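Local coordinates for protein probable transcriptional regulator PhnF (Escherichia coli, PDB 2FA1) that is probably a DNA-binding transcriptional regulator of the GntR/HutC family, encoded in the operon for alkylphosphonate uptake and C-P lyase, here as its C-terminal effector-binding domain, at residues 69-72 and 73-76; 87-90 and 91-95; 118-121 and 122-126; 54-58 and 59-63. All coordinates share one frame; numbering follows the deposited sequence. Where two conformers were deposited one is given.

Overall arrangement
All four contacts lie in the UTRA domain, the effector-binding part of the regulator, on or beside its six-stranded antiparallel sheet. Along the chain contact 4 comes first, at the hairpin of strands 47-57 and 60-69; contact 1 follows where strand 60-69 runs out into helix 75-78, contact 2 on helix 86-94, and contact 3 in the turn leading into strand 125-135 and on its first residues. Contacts 1 and 2, centres about 13 Å apart, touch through Leu74 and Leu90. Contacts 3 and 4, centres also about 13 Å apart, share the Glu119-Arg56 salt bridge. Contacts 1 and 3, centres about 32 Å apart, lie on opposite sides of the chain's centre, so the two pairs shape separate regions of one domain.

Contact 1: residues 69-72 and 73-76; sequences FADL and TLWP
Asp71 and Thr73 meet through a single carboxylate oxygen. Asp71 OD1 takes the Thr73 hydroxyl, OG1 to OD1 2.6 Å, on its syn side and the Thr73 amide, N to OD1 2.9 Å, on its anti side, both donors reaching it from the same face of the carboxylate plane. The amide bond makes an Asx turn that leads into the 3-10 turn. With CG anti to its own backbone nitrogen (chi1 -172°), Asp71 swings the carboxylate forward over the start of the 3-10 turn. The backbone closes that turn: Leu74 N donates to Asp71 O at 2.9 Å, and Trp75 N to Leu72 O at 3.0 Å, carrying the chain into helix 75-78. On the inner side Leu74 turns back toward the end of strand 60-69, where its CD1 comes within 4.1 Å of Phe69 CD1, the two side chains crossing at about a right angle.

Further out, Phe69, Leu72, Leu74 and Trp75 all rest on Ile49 of strand 47-57, and Leu72 and Trp75 also reach Leu29 of strand 23-31. Asp71 therefore grips the turn through both its side chain and its carbonyl, and the two hydrogen bonds to OD1 probably favour the ionised carboxylate while fixing the rotation of the Thr73 hydroxyl.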
loop_
_atom_site.group_PDB
_atom_site.type_symbol
_atom_site.label_atom_id
_atom_site.label_comp_id
_atom_site.label_asym_id
_atom_site.label_seq_id
_atom_site.Cartn_x
_atom_site.Cartn_y
_atom_site.Cartn_z
ATOM N N PHE A 69 -6.627 21.211 -3.008
ATOM C CA PHE A 69 -6.076 21.730 -4.279
ATOM C C PHE A 69 -5.470 23.105 -4.044
ATOM O O PHE A 69 -6.064 23.912 -3.378
ATOM C CB PHE A 69 -7.191 21.882 -5.323
ATOM C CG PHE A 69 -7.835 20.593 -5.694
ATOM C CD1 PHE A 69 -7.360 19.925 -6.849
ATOM C CD2 PHE A 69 -8.841 20.036 -4.921
ATOM C CE1 PHE A 69 -7.958 18.691 -7.222
ATOM C CE2 PHE A 69 -9.448 18.819 -5.294
ATOM C CZ PHE A 69 -9.001 18.130 -6.385
ATOM N N ALA A 70 -4.309 23.367 -4.616
ATOM C CA ALA A 70 -3.660 24.719 -4.421
ATOM C C ALA A 70 -4.189 25.803 -5.351
ATOM O O ALA A 70 -4.035 26.977 -5.006
ATOM C CB ALA A 70 -2.087 24.613 -4.696
ATOM N N ASP A 71 -4.725 25.425 -6.538
ATOM C CA ASP A 71 -5.086 26.430 -7.519
ATOM C C ASP A 71 -6.502 26.890 -7.307
ATOM O O ASP A 71 -7.472 26.165 -7.696
ATOM C CB ASP A 71 -4.887 25.867 -8.902
ATOM C CG ASP A 71 -5.059 26.925 -9.986
ATOM O OD1 ASP A 71 -5.718 27.964 -9.712
ATOM O OD2 ASP A 71 -4.564 26.658 -11.121
ATOM N N LEU A 72 -6.636 28.111 -6.705
ATOM C CA LEU A 72 -7.984 28.579 -6.355
ATOM C C LEU A 72 -8.855 28.861 -7.563
ATOM O O LEU A 72 -10.092 29.016 -7.393
ATOM C CB LEU A 72 -7.988 29.777 -5.411
ATOM C CG LEU A 72 -7.073 29.519 -4.204
ATOM C CD1 LEU A 72 -7.200 30.681 -3.246
ATOM C CD2 LEU A 72 -7.614 28.224 -3.479
ATOM N N THR A 73 -8.202 28.985 -8.712
ATOM C CA THR A 73 -8.964 29.218 -9.929
ATOM C C THR A 73 -9.723 27.986 -10.347
ATOM O O THR A 73 -10.569 28.042 -11.277
ATOM C CB THR A 73 -8.177 29.664 -11.149
ATOM O OG1 THR A 73 -7.284 28.686 -11.655
ATOM C CG2 THR A 73 -7.479 31.034 -10.804
ATOM N N LEU A 74 -9.414 26.865 -9.678
ATOM C CA LEU A 74 -10.340 25.732 -9.938
ATOM C C LEU A 74 -11.666 25.789 -9.196
ATOM O O LEU A 74 -12.511 24.920 -9.371
ATOM C CB LEU A 74 -9.646 24.389 -9.614
ATOM C CG LEU A 74 -8.335 24.019 -10.325
ATOM C CD1 LEU A 74 -7.739 22.767 -9.769
ATOM C CD2 LEU A 74 -8.732 23.721 -11.821
ATOM N N TRP A 75 -11.873 26.804 -8.356
ATOM C CA TRP A 75 -13.064 26.841 -7.567
ATOM C C TRP A 75 -14.408 26.821 -8.343
ATOM O O TRP A 75 -15.337 26.162 -7.871
ATOM C CB TRP A 75 -12.897 28.008 -6.545
ATOM C CG TRP A 75 -14.012 28.182 -5.588
ATOM C CD1 TRP A 75 -14.735 29.324 -5.391
ATOM C CD2 TRP A 75 -14.531 27.199 -4.662
ATOM N NE1 TRP A 75 -15.715 29.135 -4.400
ATOM C CE2 TRP A 75 -15.591 27.831 -3.934
ATOM C CE3 TRP A 75 -14.214 25.839 -4.398
ATOM C CZ2 TRP A 75 -16.314 27.148 -2.940
ATOM C CZ3 TRP A 75 -14.938 25.136 -3.392
ATOM C CH2 TRP A 75 -15.986 25.799 -2.675
ATOM N N PRO A 76 -14.541 27.586 -9.464
ATOM C CA PRO A 76 -15.791 27.499 -10.249
ATOM C C PRO A 76 -16.140 26.027 -10.633
ATOM O O PRO A 76 -17.316 25.620 -10.582
ATOM C CB PRO A 76 -15.456 28.362 -11.512
ATOM C CG PRO A 76 -14.560 29.440 -10.879
ATOM C CD PRO A 76 -13.620 28.586 -10.085
#

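Contact 2: residues 87-90 and 91-95; sequences HDFL and REQTG
Gln93 packs on the ring of Phe89 one turn earlier on helix 86-94, a short alpha helix of the UTRA domain; Gly95 is the first residue to leave helical geometry, with positive phi. The Gln93 chain starts with CG beside the backbone nitrogen and bends again at chi2 (-67°), which brings the methylene over one face of the phenyl group. Gln93 CG sits 3.7 Å from the Phe89 ring centroid in a CH-pi contact, and beyond it the amide runs almost parallel to the ring, the two planes 14° apart. Phe81 meets the same ring in an edge-to-face pair, and Thr77 of helix 75-78 packs on both Phe89 and Gln93.

Asp88 and Arg91 run alongside each other in the same direction. Arg91 leaves the helix extended and then folds at chi3 (63°), turning its guanidinium back toward the preceding turn. In the salt bridge that results, Arg91 NH1 lies 3.2 Å from Asp88 OD1, reaching it from above the carboxylate plane. Glu92, one turn after Asp88, donates its N to Asp88 O at 2.8 Å, and its CG lies close to the same oxygen. His87 turns away from this surface, and its NE2 is hydrogen-bonded to Glu143.

At the C-terminal end Leu90 O accepts two bonds from Thr94, the amide N at 2.8 Å and the hydroxyl OG1 at 2.7 Å, arriving from opposite faces of the carbonyl plane. The same OG1 is also hydrogen-bonded with Ile96 N and lies 3.6 Å from Leu90 CD1.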
loop_
_atom_site.group_PDB
_atom_site.type_symbol
_atom_site.label_atom_id
_atom_site.label_comp_id
_atom_site.label_asym_id
_atom_site.label_seq_id
_atom_site.Cartn_x
_atom_site.Cartn_y
_atom_site.Cartn_z
ATOM N N HIS A 87 -11.678 12.828 -10.123
ATOM C CA HIS A 87 -10.687 13.110 -11.172
ATOM C C HIS A 87 -11.309 13.087 -12.580
ATOM O O HIS A 87 -10.990 13.956 -13.405
ATOM C CB HIS A 87 -9.451 12.260 -10.982
ATOM C CG HIS A 87 -8.626 12.685 -9.787
ATOM N ND1 HIS A 87 -7.347 12.216 -9.560
ATOM C CD2 HIS A 87 -8.879 13.573 -8.795
ATOM C CE1 HIS A 87 -6.862 12.782 -8.462
ATOM N NE2 HIS A 87 -7.769 13.609 -7.980
ATOM N N ASP A 88 -12.290 12.194 -12.796
ATOM C CA ASP A 88 -12.996 12.175 -14.076
ATOM C C ASP A 88 -13.796 13.493 -14.234
ATOM O O ASP A 88 -13.821 14.060 -15.315
ATOM C CB ASP A 88 -13.906 10.957 -14.209
ATOM C CG ASP A 88 -13.147 9.629 -14.302
ATOM O OD1 ASP A 88 -11.935 9.609 -14.567
ATOM O OD2 ASP A 88 -13.820 8.587 -14.092
ATOM N N PHE A 89 -14.446 13.959 -13.179
ATOM C CA PHE A 89 -15.186 15.219 -13.239
ATOM C C PHE A 89 -14.238 16.361 -13.586
ATOM O O PHE A 89 -14.513 17.135 -14.489
ATOM C CB PHE A 89 -15.785 15.503 -11.874
ATOM C CG PHE A 89 -16.540 16.829 -11.819
ATOM C CD1 PHE A 89 -17.769 16.966 -12.410
ATOM C CD2 PHE A 89 -15.963 17.922 -11.188
ATOM C CE1 PHE A 89 -18.418 18.195 -12.381
ATOM C CE2 PHE A 89 -16.646 19.146 -11.122
ATOM C CZ PHE A 89 -17.863 19.238 -11.712
ATOM N N LEU A 90 -13.126 16.471 -12.864
ATOM C CA LEU A 90 -12.163 17.565 -13.160
ATOM C C LEU A 90 -11.681 17.497 -14.632
ATOM O O LEU A 90 -11.610 18.547 -15.338
ATOM C CB LEU A 90 -10.995 17.401 -12.237
ATOM C CG LEU A 90 -9.870 18.441 -12.412
ATOM C CD1 LEU A 90 -10.372 19.893 -12.233
ATOM C CD2 LEU A 90 -8.610 18.177 -11.505
ATOM N N ARG A 91 -11.401 16.262 -15.092
ATOM C CA ARG A 91 -10.897 16.101 -16.467
ATOM C C ARG A 91 -11.959 16.459 -17.470
ATOM O O ARG A 91 -11.661 17.226 -18.421
ATOM C CB ARG A 91 -10.337 14.685 -16.720
ATOM C CG ARG A 91 -9.586 14.670 -18.105
ATOM C CD ARG A 91 -9.281 13.244 -18.485
ATOM N NE ARG A 91 -10.566 12.587 -18.640
ATOM C CZ ARG A 91 -11.026 11.582 -17.913
ATOM N NH1 ARG A 91 -10.278 11.020 -16.946
ATOM N NH2 ARG A 91 -12.260 11.156 -18.159
ATOM N N GLU A 92 -13.188 16.003 -17.224
ATOM C CA GLU A 92 -14.288 16.311 -18.181
ATOM C C GLU A 92 -14.558 17.804 -18.245
ATOM O O GLU A 92 -14.896 18.356 -19.326
ATOM C CB GLU A 92 -15.547 15.637 -17.772
ATOM C CG GLU A 92 -15.429 14.093 -17.973
ATOM C CD GLU A 92 -16.660 13.378 -17.472
ATOM O OE1 GLU A 92 -17.761 13.737 -17.967
ATOM O OE2 GLU A 92 -16.545 12.462 -16.591
ATOM N N GLN A 93 -14.461 18.472 -17.102
ATOM C CA GLN A 93 -14.744 19.880 -17.061
ATOM C C GLN A 93 -13.597 20.780 -17.526
ATOM O O GLN A 93 -13.921 21.903 -18.045
ATOM C CB GLN A 93 -15.119 20.335 -15.576
ATOM C CG GLN A 93 -16.409 19.751 -15.004
ATOM C CD GLN A 93 -17.632 20.269 -15.749
ATOM O OE1 GLN A 93 -18.373 19.473 -16.299
ATOM N NE2 GLN A 93 -17.812 21.577 -15.803
ATOM N N THR A 94 -12.307 20.367 -17.369
ATOM C CA THR A 94 -11.230 21.346 -17.563
ATOM C C THR A 94 -10.141 20.794 -18.444
ATOM O O THR A 94 -9.244 21.541 -18.847
ATOM C CB THR A 94 -10.448 21.668 -16.224
ATOM O OG1 THR A 94 -9.816 20.460 -15.743
ATOM C CG2 THR A 94 -11.407 22.199 -15.121
ATOM N N GLY A 95 -10.188 19.473 -18.685
ATOM C CA GLY A 95 -9.111 18.806 -19.486
ATOM C C GLY A 95 -7.899 18.370 -18.644
ATOM O O GLY A 95 -6.980 17.736 -19.160
#

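Contact 3: residues 118-121 and 122-126; sequences LEIP and NMSPL
Pro121 and Ser124 close a type II beta turn, with Ser124 N donating to Pro121 O at 3.1 Å, just after a Schellman motif with Glu119 at C-prime has ended helix 113-118. The turn reverses the chain into strand 125-135. Ser124 adds a second bond to the same carbonyl: its OG lies 2.8 Å from Pro121 O, and hydroxyl and amide approach from the same face of the carbonyl plane. Because OG stands beside its own backbone nitrogen (chi1 -71°), the hydroxyl is also brought against the proline ring, 3.1 Å from Pro121 CD.

Ile120, Leu118 and Leu126 form an apolar cluster beside the turn. Ile120 lays its CD1 against Leu126 CD2 at 3.6 Å, the two side chains crossing at a slant, and the same CD1 also touches Ser124 CB. Leu148 and Arg150 of strand 143-150 pack against Leu118 and Ile120 respectively, while Pro125 packs on Arg109 of the second subunit, so the turn lies near the dimer contact. Leu118 and Leu126 reach toward each other tip to tip, and Leu118 CD1 to Leu126 CD2, at 3.5 Å, is closer than two methyl groups normally pack.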
loop_
_atom_site.group_PDB
_atom_site.type_symbol
_atom_site.label_atom_id
_atom_site.label_comp_id
_atom_site.label_asym_id
_atom_site.label_seq_id
_atom_site.Cartn_x
_atom_site.Cartn_y
_atom_site.Cartn_z
ATOM N N LEU A 118 -15.773 7.791 9.742
ATOM C CA LEU A 118 -15.916 6.494 9.097
ATOM C C LEU A 118 -16.878 5.630 9.859
ATOM O O LEU A 118 -17.113 4.488 9.414
ATOM C CB LEU A 118 -14.590 5.737 8.946
ATOM C CG LEU A 118 -13.734 6.159 7.746
ATOM C CD1 LEU A 118 -12.425 5.471 7.795
ATOM C CD2 LEU A 118 -14.405 5.652 6.470
ATOM N N GLU A 119 -17.474 6.160 10.959
ATOM C CA GLU A 119 -18.519 5.481 11.681
ATOM C C GLU A 119 -18.052 4.079 12.114
ATOM O O GLU A 119 -18.705 3.001 11.787
ATOM C CB GLU A 119 -19.832 5.424 10.831
ATOM C CG GLU A 119 -20.265 6.852 10.425
ATOM C CD GLU A 119 -21.391 6.879 9.354
ATOM O OE1 GLU A 119 -21.683 5.764 8.870
ATOM O OE2 GLU A 119 -21.895 8.002 9.041
ATOM N N ILE A 120 -16.915 4.058 12.813
ATOM C CA ILE A 120 -16.323 2.764 13.273
ATOM C C ILE A 120 -15.912 2.845 14.706
ATOM O O ILE A 120 -15.759 3.933 15.178
ATOM C CB ILE A 120 -15.114 2.372 12.429
ATOM C CG1 ILE A 120 -14.208 3.573 12.305
ATOM C CG2 ILE A 120 -15.632 1.836 11.026
ATOM C CD1 ILE A 120 -13.005 3.378 11.561
ATOM N N PRO A 121 -15.713 1.701 15.386
ATOM C CA PRO A 121 -15.303 1.684 16.766
ATOM C C PRO A 121 -13.893 2.155 16.964
ATOM O O PRO A 121 -13.023 2.133 16.036
ATOM C CB PRO A 121 -15.411 0.192 17.175
ATOM C CG PRO A 121 -15.634 -0.548 16.058
ATOM C CD PRO A 121 -15.895 0.345 14.855
ATOM N N ASN A 122 -13.674 2.612 18.193
ATOM C CA ASN A 122 -12.375 2.959 18.640
ATOM C C ASN A 122 -11.376 1.839 18.288
ATOM O O ASN A 122 -11.648 0.655 18.471
ATOM C CB ASN A 122 -12.474 3.219 20.156
ATOM C CG ASN A 122 -11.235 3.844 20.686
ATOM O OD1 ASN A 122 -10.614 4.668 20.003
ATOM N ND2 ASN A 122 -10.814 3.418 21.875
ATOM N N MET A 123 -10.224 2.242 17.753
ATOM C CA MET A 123 -9.054 1.367 17.452
ATOM C C MET A 123 -9.224 0.471 16.187
ATOM O O MET A 123 -8.361 -0.367 15.841
ATOM C CB MET A 123 -8.639 0.539 18.692
ATOM C CG MET A 123 -8.324 1.499 19.871
ATOM S SD MET A 123 -6.929 2.613 19.568
ATOM C CE MET A 123 -5.651 1.399 19.526
ATOM N N SER A 124 -10.300 0.718 15.437
ATOM C CA SER A 124 -10.530 -0.086 14.220
ATOM C C SER A 124 -9.393 0.178 13.221
ATOM O O SER A 124 -9.045 1.375 13.052
ATOM C CB SER A 124 -11.820 0.362 13.524
ATOM O OG SER A 124 -12.893 -0.034 14.265
ATOM N N PRO A 125 -8.672 -0.868 12.721
ATOM C CA PRO A 125 -7.593 -0.593 11.726
ATOM C C PRO A 125 -8.008 0.058 10.384
ATOM O O PRO A 125 -8.940 -0.441 9.676
ATOM C CB PRO A 125 -6.977 -1.986 11.480
ATOM C CG PRO A 125 -7.196 -2.669 12.729
ATOM C CD PRO A 125 -8.623 -2.290 13.107
ATOM N N LEU A 126 -7.249 1.107 10.022
ATOM C CA LEU A 126 -7.483 1.856 8.773
ATOM C C LEU A 126 -6.245 1.803 7.904
ATOM O O LEU A 126 -5.130 1.813 8.480
ATOM C CB LEU A 126 -7.777 3.323 9.023
ATOM C CG LEU A 126 -8.865 3.790 9.962
ATOM C CD1 LEU A 126 -8.738 5.325 10.112
ATOM C CD2 LEU A 126 -10.147 3.340 9.341
#

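Contact 4: residues 54-58 and 59-63; sequences LRRVN and GVALC
Arg56 reaches across to Gly59 and Ala61. Its CB starts beside Val60 O, 3.5 Å away; CG passes Ala61 CA at 3.9 Å; CD comes alongside the Gly59 carbonyl. The chain is extended from CG to NE, which carries the guanidinium to the turn, alongside Gly59. There NH1 donates to Gly59 O at 2.7 Å, the oxygen lying close to the guanidinium plane while the nitrogen stands above the carbonyl plane. One face of the guanidinium is covered by Ala61 CB, 3.9 Å from NH1. That nitrogen has a second partner in Glu119, which forms a salt bridge with it.

All this sits on the beta hairpin of strands 47-57 and 60-69, closed by a type I' turn from Val57 to Val60. Val57 and Val60 form a hydrogen-bonded pair, and Arg56 and Ala61 a non-hydrogen-bonded one. Beyond them a classic beta bulge sets Leu62 and Cys63 both opposite Arg55, whose O takes Leu62 N at 2.8 Å and, more weakly, Cys63 N at 3.4 Å.

On the side of the hairpin away from Arg56, Val57 CG2 touches Leu62 CD1 at 3.7 Å. Leu62 CD1 also lies over one face of the Arg55 guanidinium, which makes a cation-pi contact with Phe9 and hydrogen-bonds through NH1 to Gln11. Leu54 turns CG directly away from its backbone nitrogen (chi1 -175°), which puts CD1 3.4 Å from Cys63 O.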
loop_
_atom_site.group_PDB
_atom_site.type_symbol
_atom_site.label_atom_id
_atom_site.label_comp_id
_atom_site.label_asym_id
_atom_site.label_seq_id
_atom_site.Cartn_x
_atom_site.Cartn_y
_atom_site.Cartn_z
ATOM N N LEU A 54 -16.835 10.495 0.110
ATOM C CA LEU A 54 -16.950 9.234 0.881
ATOM C C LEU A 54 -17.646 8.197 -0.016
ATOM O O LEU A 54 -18.614 8.522 -0.734
ATOM C CB LEU A 54 -17.893 9.520 2.015
ATOM C CG LEU A 54 -18.090 8.379 3.036
ATOM C CD1 LEU A 54 -16.884 8.041 3.779
ATOM C CD2 LEU A 54 -19.241 8.700 3.935
ATOM N N ARG A 55 -17.148 6.969 0.112
ATOM C CA ARG A 55 -17.795 5.811 -0.622
ATOM C C ARG A 55 -18.517 5.024 0.501
ATOM O O ARG A 55 -17.871 4.691 1.574
ATOM C CB ARG A 55 -16.700 5.008 -1.298
ATOM C CG ARG A 55 -17.342 3.691 -1.822
ATOM C CD ARG A 55 -16.299 2.729 -2.456
ATOM N NE ARG A 55 -16.989 1.522 -2.954
ATOM C CZ ARG A 55 -16.341 0.473 -3.456
ATOM N NH1 ARG A 55 -15.020 0.477 -3.487
ATOM N NH2 ARG A 55 -17.005 -0.570 -3.904
ATOM N N ARG A 56 -19.784 4.634 0.234
ATOM C CA ARG A 56 -20.529 3.801 1.196
ATOM C C ARG A 56 -21.071 2.653 0.381
ATOM O O ARG A 56 -21.268 2.781 -0.850
ATOM C CB ARG A 56 -21.727 4.530 1.716
ATOM C CG ARG A 56 -21.385 5.698 2.655
ATOM C CD ARG A 56 -22.743 6.370 3.249
ATOM N NE ARG A 56 -22.368 7.389 4.237
ATOM C CZ ARG A 56 -22.122 7.204 5.534
ATOM N NH1 ARG A 56 -22.337 6.019 6.154
ATOM N NH2 ARG A 56 -21.682 8.258 6.246
ATOM N N VAL A 57 -21.337 1.581 1.063
ATOM C CA VAL A 57 -22.065 0.415 0.453
ATOM C C VAL A 57 -23.148 -0.025 1.446
ATOM O O VAL A 57 -22.889 -0.272 2.613
ATOM C CB VAL A 57 -21.135 -0.702 0.185
ATOM C CG1 VAL A 57 -21.919 -1.959 -0.265
ATOM C CG2 VAL A 57 -20.040 -0.324 -0.882
ATOM N N ASN A 58 -24.397 0.016 0.991
ATOM C CA ASN A 58 -25.587 -0.166 1.828
ATOM C C ASN A 58 -25.509 0.668 3.109
ATOM O O ASN A 58 -25.781 0.185 4.170
ATOM C CB ASN A 58 -25.796 -1.700 2.099
ATOM C CG ASN A 58 -26.476 -2.327 0.903
ATOM O OD1 ASN A 58 -27.257 -1.634 0.232
ATOM N ND2 ASN A 58 -26.081 -3.564 0.512
ATOM N N GLY A 59 -25.097 1.930 2.930
ATOM C CA GLY A 59 -25.032 2.783 4.102
ATOM C C GLY A 59 -23.737 2.753 4.908
ATOM O O GLY A 59 -23.599 3.604 5.844
ATOM N N VAL A 60 -22.868 1.734 4.678
ATOM C CA VAL A 60 -21.705 1.492 5.517
ATOM C C VAL A 60 -20.584 2.290 4.880
ATOM O O VAL A 60 -20.236 2.089 3.732
ATOM C CB VAL A 60 -21.351 -0.031 5.575
ATOM C CG1 VAL A 60 -20.026 -0.224 6.320
ATOM C CG2 VAL A 60 -22.520 -0.834 6.260
ATOM N N ALA A 61 -20.008 3.190 5.668
ATOM C CA ALA A 61 -18.881 4.008 5.141
ATOM C C ALA A 61 -17.631 3.139 4.954
ATOM O O ALA A 61 -17.194 2.457 5.907
ATOM C CB ALA A 61 -18.521 5.124 6.209
ATOM N N LEU A 62 -17.007 3.262 3.801
ATOM C CA LEU A 62 -15.840 2.432 3.509
ATOM C C LEU A 62 -14.567 3.217 3.329
ATOM O O LEU A 62 -13.497 2.779 3.730
ATOM C CB LEU A 62 -16.096 1.679 2.213
ATOM C CG LEU A 62 -17.177 0.607 2.282
ATOM C CD1 LEU A 62 -16.953 -0.295 1.113
ATOM C CD2 LEU A 62 -17.233 -0.139 3.540
ATOM N N CYS A 63 -14.672 4.325 2.580
ATOM C CA CYS A 63 -13.457 5.032 2.136
ATOM C C CYS A 63 -13.727 6.538 2.177
ATOM O O CYS A 63 -14.613 7.025 1.461
ATOM C CB CYS A 63 -13.139 4.649 0.658
ATOM S SG CYS A 63 -11.600 5.601 0.211
#